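Local structure of lipid-transfer protein (Thermomonospora curvata, 6OK1) at residues M160-A165 and R261-G266; L73-R78 and T99-V104. The protein is a lipid-transfer protein of the thiolase superfamily, with two thiolase-like domains, in an assembly that also holds chains of another protein. All blocks are in the same frame, centred on the assembly; numbering follows the deposited sequence.

Interaction 1 (M160-A165 and R261-G266)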
loop_
_atom_site.group_PDB
_atom_site.type_symbol
_atom_site.label_atom_id
_atom_site.label_comp_id
_atom_site.label_asym_id
_atom_site.label_seq_id
_atom_site.Cartn_x
_atom_site.Cartn_y
_atom_site.Cartn_z
ATOM N N MET A 160 -29.932 14.964 -5.783
ATOM C CA MET A 160 -31.209 15.218 -6.460
ATOM C C MET A 160 -32.121 16.066 -5.597
ATOM O O MET A 160 -32.785 16.988 -6.087
ATOM C CB MET A 160 -31.908 13.905 -6.768
ATOM C CG MET A 160 -31.219 13.047 -7.805
ATOM S SD MET A 160 -31.878 11.369 -7.892
ATOM C CE MET A 160 -33.523 11.639 -8.543
ATOM N N HIS A 161 -32.207 15.728 -4.316
ATOM C CA HIS A 161 -33.044 16.485 -3.386
ATOM C C HIS A 161 -32.625 17.947 -3.317
ATOM O O HIS A 161 -33.458 18.860 -3.379
ATOM C CB HIS A 161 -32.949 15.846 -1.999
ATOM C CG HIS A 161 -33.581 16.653 -0.917
ATOM N ND1 HIS A 161 -34.939 16.650 -0.690
ATOM C CD2 HIS A 161 -33.042 17.477 0.010
ATOM C CE1 HIS A 161 -35.213 17.458 0.319
ATOM N NE2 HIS A 161 -34.081 17.973 0.762
ATOM N N GLU A 162 -31.331 18.195 -3.150
ATOM C CA GLU A 162 -30.900 19.564 -2.913
ATOM C C GLU A 162 -30.937 20.411 -4.173
ATOM O O GLU A 162 -31.211 21.614 -4.087
ATOM C CB GLU A 162 -29.501 19.573 -2.304
ATOM C CG GLU A 162 -29.497 18.874 -0.968
ATOM C CD GLU A 162 -28.165 18.914 -0.257
ATOM O OE1 GLU A 162 -27.173 19.411 -0.831
ATOM O OE2 GLU A 162 -28.126 18.443 0.891
ATOM N N TYR A 163 -30.709 19.820 -5.335
ATOM C CA TYR A 163 -30.500 20.612 -6.542
ATOM C C TYR A 163 -31.507 20.351 -7.652
ATOM O O TYR A 163 -31.443 21.010 -8.698
ATOM C CB TYR A 163 -29.084 20.351 -7.063
ATOM C CG TYR A 163 -28.008 20.803 -6.118
ATOM C CD1 TYR A 163 -28.029 22.088 -5.577
ATOM C CD2 TYR A 163 -26.969 19.952 -5.738
ATOM C CE1 TYR A 163 -27.065 22.512 -4.719
ATOM C CE2 TYR A 163 -25.976 20.386 -4.872
ATOM C CZ TYR A 163 -26.027 21.666 -4.371
ATOM O OH TYR A 163 -25.059 22.114 -3.508
ATOM N N GLY A 164 -32.411 19.402 -7.467
ATOM C CA GLY A 164 -33.418 19.120 -8.461
ATOM C C GLY A 164 -32.909 18.410 -9.689
ATOM O O GLY A 164 -33.591 18.399 -10.712
ATOM N N ALA A 165 -31.720 17.826 -9.625
ATOM C CA ALA A 165 -31.265 16.958 -10.690
ATOM C C ALA A 165 -32.137 15.716 -10.725
ATOM O O ALA A 165 -32.677 15.280 -9.700
ATOM C CB ALA A 165 -29.808 16.553 -10.480
ATOM N N ARG A 261 -20.820 14.203 7.231
ATOM C CA ARG A 261 -20.431 15.603 7.090
ATOM C C ARG A 261 -21.650 16.508 7.087
ATOM O O ARG A 261 -22.760 16.078 6.793
ATOM C CB ARG A 261 -19.703 15.808 5.773
ATOM C CG ARG A 261 -18.433 15.030 5.689
ATOM C CD ARG A 261 -18.013 14.746 4.240
ATOM N NE ARG A 261 -16.602 14.362 4.230
ATOM C CZ ARG A 261 -15.905 14.003 3.154
ATOM N NH1 ARG A 261 -16.478 13.918 1.970
ATOM N NH2 ARG A 261 -14.590 13.769 3.277
ATOM N N SER A 262 -21.425 17.803 7.349
ATOM C CA SER A 262 -22.547 18.733 7.366
ATOM C C SER A 262 -23.300 18.697 6.043
ATOM O O SER A 262 -24.535 18.733 6.024
ATOM C CB SER A 262 -22.062 20.151 7.694
ATOM O OG SER A 262 -21.135 20.632 6.730
ATOM N N GLU A 263 -22.571 18.620 4.933
ATOM C CA GLU A 263 -23.155 18.462 3.609
ATOM C C GLU A 263 -22.470 17.292 2.912
ATOM O O GLU A 263 -21.243 17.130 3.011
ATOM C CB GLU A 263 -23.009 19.729 2.764
ATOM C CG GLU A 263 -23.902 20.865 3.235
ATOM C CD GLU A 263 -24.259 21.832 2.125
ATOM O OE1 GLU A 263 -24.836 21.384 1.110
ATOM O OE2 GLU A 263 -23.963 23.036 2.265
ATOM N N ILE A 264 -23.264 16.481 2.211
ATOM C CA ILE A 264 -22.756 15.266 1.578
ATOM C C ILE A 264 -22.967 15.265 0.067
ATOM O O ILE A 264 -22.708 14.258 -0.589
ATOM C CB ILE A 264 -23.371 13.992 2.207
ATOM C CG1 ILE A 264 -24.872 13.866 1.920
ATOM C CG2 ILE A 264 -23.089 13.979 3.700
ATOM C CD1 ILE A 264 -25.470 12.490 2.234
ATOM N N THR A 265 -23.424 16.373 -0.504
ATOM C CA THR A 265 -23.762 16.396 -1.917
ATOM C C THR A 265 -22.621 16.859 -2.804
ATOM O O THR A 265 -22.701 16.687 -4.021
ATOM C CB THR A 265 -24.952 17.307 -2.161
ATOM O OG1 THR A 265 -24.685 18.569 -1.567
ATOM C CG2 THR A 265 -26.208 16.690 -1.549
ATOM N N GLY A 266 -21.575 17.435 -2.235
ATOM C CA GLY A 266 -20.374 17.734 -2.973
ATOM C C GLY A 266 -19.366 16.610 -2.826
ATOM O O GLY A 266 -19.697 15.487 -2.436
HETATM O O HOH W 1 -25.980 17.218 2.208
HETATM O O HOH W 2 -23.109 20.330 -2.939
#
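T265 and E162 reach for each other from opposite directions, threonine from the 261-266 loop and glutamate from the last turn of its helix. T265 OG1 donates to E162 OE1 at 2.7 Å, coming in from above the carboxylate plane, 36° out of it. With chi1 at 52°, OG1 of T265 sits between its own backbone N and carbonyl carbon, which also puts CG2 against the carboxylate, 3.0 Å from E162 OE1. That is a very close approach, and doubtful in detail because E162 is modelled in two conformers. Straight beyond CG (chi2 -176°), the glutamate carries its carboxylate out to the loop. This is the tight part.

Y163 stands beside this bond. Its CE2 comes obliquely to 4.0 Å from T265 OG1, while E162 CB lies over the ring centre. A water at the ring edge, in its plane, is 2.7 Å from Y163 OH and donates to T265 OG1, giving that hydroxyl a second bond. A further water donates to E162 OE2 and accepts from I264 N, each at 2.8 Å.

The outer side is looser. Exposed E263, also modelled twice, leaves OE1 3.6 Å from E162 OE1 without a bond; the salt bridge from R158 NE to E162 OE2 would partly offset the like charges. E162 also packs on an aromatic side chain of another protein's chain.

I264 and T265 lie against R158 of helix 148-163. The contact thus joins the C-terminal end of that helix, where G164 turns off with positive phi, to the loop leading from strand 240-248 into helix 268-281.

Interaction 2 (L73-R78 and T99-V104)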
loop_
_atom_site.group_PDB
_atom_site.type_symbol
_atom_site.label_atom_id
_atom_site.label_comp_id
_atom_site.label_asym_id
_atom_site.label_seq_id
_atom_site.Cartn_x
_atom_site.Cartn_y
_atom_site.Cartn_z
ATOM N N LEU A 73 15.647 -1.411 -8.317
ATOM C CA LEU A 73 14.774 -0.272 -8.112
ATOM C C LEU A 73 15.298 0.631 -7.005
ATOM O O LEU A 73 15.731 0.161 -5.950
ATOM C CB LEU A 73 13.377 -0.716 -7.733
ATOM C CG LEU A 73 12.622 -1.604 -8.733
ATOM C CD1 LEU A 73 11.387 -2.195 -8.073
ATOM C CD2 LEU A 73 12.226 -0.822 -9.959
ATOM N N LYS A 74 15.178 1.933 -7.230
ATOM C CA LYS A 74 15.440 2.939 -6.217
ATOM C C LYS A 74 14.159 3.563 -5.665
ATOM O O LYS A 74 14.234 4.434 -4.789
ATOM C CB LYS A 74 16.328 4.037 -6.804
ATOM C CG LYS A 74 17.683 3.509 -7.207
ATOM C CD LYS A 74 18.548 4.620 -7.831
ATOM C CE LYS A 74 19.934 4.166 -8.194
ATOM N NZ LYS A 74 20.679 5.259 -8.926
ATOM N N PHE A 75 12.993 3.159 -6.168
ATOM C CA PHE A 75 11.729 3.765 -5.763
ATOM C C PHE A 75 10.609 2.763 -5.985
ATOM O O PHE A 75 10.500 2.181 -7.077
ATOM C CB PHE A 75 11.464 5.061 -6.571
ATOM C CG PHE A 75 10.243 5.810 -6.131
ATOM C CD1 PHE A 75 10.192 6.412 -4.883
ATOM C CD2 PHE A 75 9.168 5.954 -6.979
ATOM C CE1 PHE A 75 9.090 7.117 -4.487
ATOM C CE2 PHE A 75 8.044 6.665 -6.564
ATOM C CZ PHE A 75 8.017 7.245 -5.342
ATOM N N PHE A 76 9.813 2.516 -4.940
ATOM C CA PHE A 76 8.657 1.632 -5.076
ATOM C C PHE A 76 7.664 1.966 -3.975
ATOM O O PHE A 76 7.996 1.881 -2.787
ATOM C CB PHE A 76 9.069 0.138 -5.047
ATOM C CG PHE A 76 10.167 -0.186 -4.062
ATOM C CD1 PHE A 76 11.510 0.012 -4.397
ATOM C CD2 PHE A 76 9.861 -0.705 -2.825
ATOM C CE1 PHE A 76 12.521 -0.284 -3.488
ATOM C CE2 PHE A 76 10.860 -1.015 -1.902
ATOM C CZ PHE A 76 12.197 -0.797 -2.236
ATOM N N SER A 77 6.444 2.324 -4.366
ATOM C CA SER A 77 5.461 2.856 -3.433
ATOM C C SER A 77 4.074 2.461 -3.905
ATOM O O SER A 77 3.872 2.071 -5.066
ATOM C CB SER A 77 5.546 4.387 -3.331
ATOM O OG SER A 77 5.154 4.978 -4.574
ATOM N N ARG A 78 3.126 2.608 -2.995
ATOM C CA ARG A 78 1.724 2.319 -3.264
ATOM C C ARG A 78 0.870 3.480 -2.797
ATOM O O ARG A 78 1.225 4.206 -1.867
ATOM C CB ARG A 78 1.221 1.076 -2.549
ATOM C CG ARG A 78 2.071 -0.152 -2.762
ATOM C CD ARG A 78 2.068 -0.640 -4.171
ATOM N NE ARG A 78 2.767 -1.918 -4.227
ATOM C CZ ARG A 78 2.198 -3.126 -4.255
ATOM N NH1 ARG A 78 0.870 -3.285 -4.275
ATOM N NH2 ARG A 78 2.980 -4.207 -4.326
ATOM N N THR A 99 12.696 15.126 -7.124
ATOM C CA THR A 99 13.659 15.108 -6.030
ATOM C C THR A 99 14.933 14.350 -6.377
ATOM O O THR A 99 15.835 14.278 -5.537
ATOM C CB THR A 99 13.044 14.484 -4.772
ATOM O OG1 THR A 99 12.602 13.147 -5.085
ATOM C CG2 THR A 99 11.890 15.342 -4.248
ATOM N N GLY A 100 15.020 13.775 -7.569
ATOM C CA GLY A 100 16.200 13.032 -7.973
ATOM C C GLY A 100 16.303 11.638 -7.411
ATOM O O GLY A 100 17.342 10.989 -7.550
ATOM N N ILE A 101 15.257 11.134 -6.779
ATOM C CA ILE A 101 15.292 9.770 -6.263
ATOM C C ILE A 101 15.294 8.766 -7.411
ATOM O O ILE A 101 15.971 7.728 -7.360
ATOM C CB ILE A 101 14.099 9.553 -5.313
ATOM C CG1 ILE A 101 14.324 10.313 -4.000
ATOM C CG2 ILE A 101 13.863 8.066 -5.057
ATOM C CD1 ILE A 101 15.598 9.866 -3.206
ATOM N N ALA A 102 14.525 9.050 -8.453
ATOM C CA ALA A 102 14.404 8.151 -9.590
ATOM C C ALA A 102 14.422 8.951 -10.880
ATOM O O ALA A 102 14.017 10.114 -10.914
ATOM C CB ALA A 102 13.109 7.328 -9.543
ATOM N N GLU A 103 14.884 8.306 -11.947
ATOM C CA GLU A 103 14.885 8.917 -13.273
ATOM C C GLU A 103 13.763 8.413 -14.172
ATOM O O GLU A 103 13.259 9.173 -15.003
ATOM C CB GLU A 103 16.242 8.668 -13.944
ATOM C CG GLU A 103 17.359 9.489 -13.279
ATOM C CD GLU A 103 18.701 9.262 -13.911
ATOM O OE1 GLU A 103 19.084 8.085 -14.057
ATOM O OE2 GLU A 103 19.360 10.258 -14.271
ATOM N N VAL A 104 13.337 7.163 -14.018
ATOM C CA VAL A 104 12.361 6.553 -14.923
ATOM C C VAL A 104 11.419 5.699 -14.088
ATOM O O VAL A 104 11.822 4.645 -13.584
ATOM C CB VAL A 104 13.024 5.695 -16.006
ATOM C CG1 VAL A 104 11.991 5.130 -16.933
ATOM C CG2 VAL A 104 14.049 6.526 -16.803
#
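A beta-alpha-beta crossover of the thiolase-type N-terminal domain runs from strand 75-79 through helix 86-98 to the parallel strand 104-112, and this contact lies at one end of it, where K74 and F75 meet I101 and A102. The backbones come closest at K74 and A102, with CA atoms 6.3 Å apart. What fills the gap is mostly apolar. I101 presents CG2, which lies 4.0 Å from F75 CD1, approaching the ring obliquely; the two side chains cross at about a right angle. CG2 is anti to the backbone N of I101, which places this methyl, and not CG1, against F75 and K74 O. I101 has a second modelled conformer, so the placing of its methyl carries some doubt.

F75 also rests its CB on A102 CB at 4.1 Å. Its chi1 of -175° swings the ring away from the backbone N, toward helix 86-98, where it packs on Q92 and A96.

K74 contributes mainly its backbone and the root of its side chain: K74 O is 3.7 Å from I101 CG2, and K74 CB is 3.7 Å from I101 O. The rest of the lysine runs on fully extended past the loop, and its NZ remains 6.1 Å from E103 OE1, too far for a salt bridge.

G100, with positive phi, closes helix 86-98 in a Schellman motif and leads the chain to D49, whose carboxylate accepts from the backbone N of E103 and of V104. F75 pairs by backbone bonds with L51 of strand 50-54, which lies between the two crossover strands. On its outer side, strand 75-79 faces the second subunit, where F76 N bonds Q247 OE1 of that copy.

In the fold
Interactions 1 and 2 lie on opposite sides of the chain's centre, their own centres 41 Å apart and their nearest atoms about 19 Å apart, so they never touch. Along the sequence they follow one another: interaction 2 closes within the N-terminal thiolase range before interaction 1 opens, and interaction 1 then ties that range to the C-terminal thiolase-like one. Both sit near subunit boundaries, but different ones: 73-78 and 99-104 border the second copy of this protein, whereas 160-165 and 261-266 border another protein's chain. The sodium ion belongs to the surroundings of interaction 2, about 7 Å from the side chain of K74, at V48, I70 and E72.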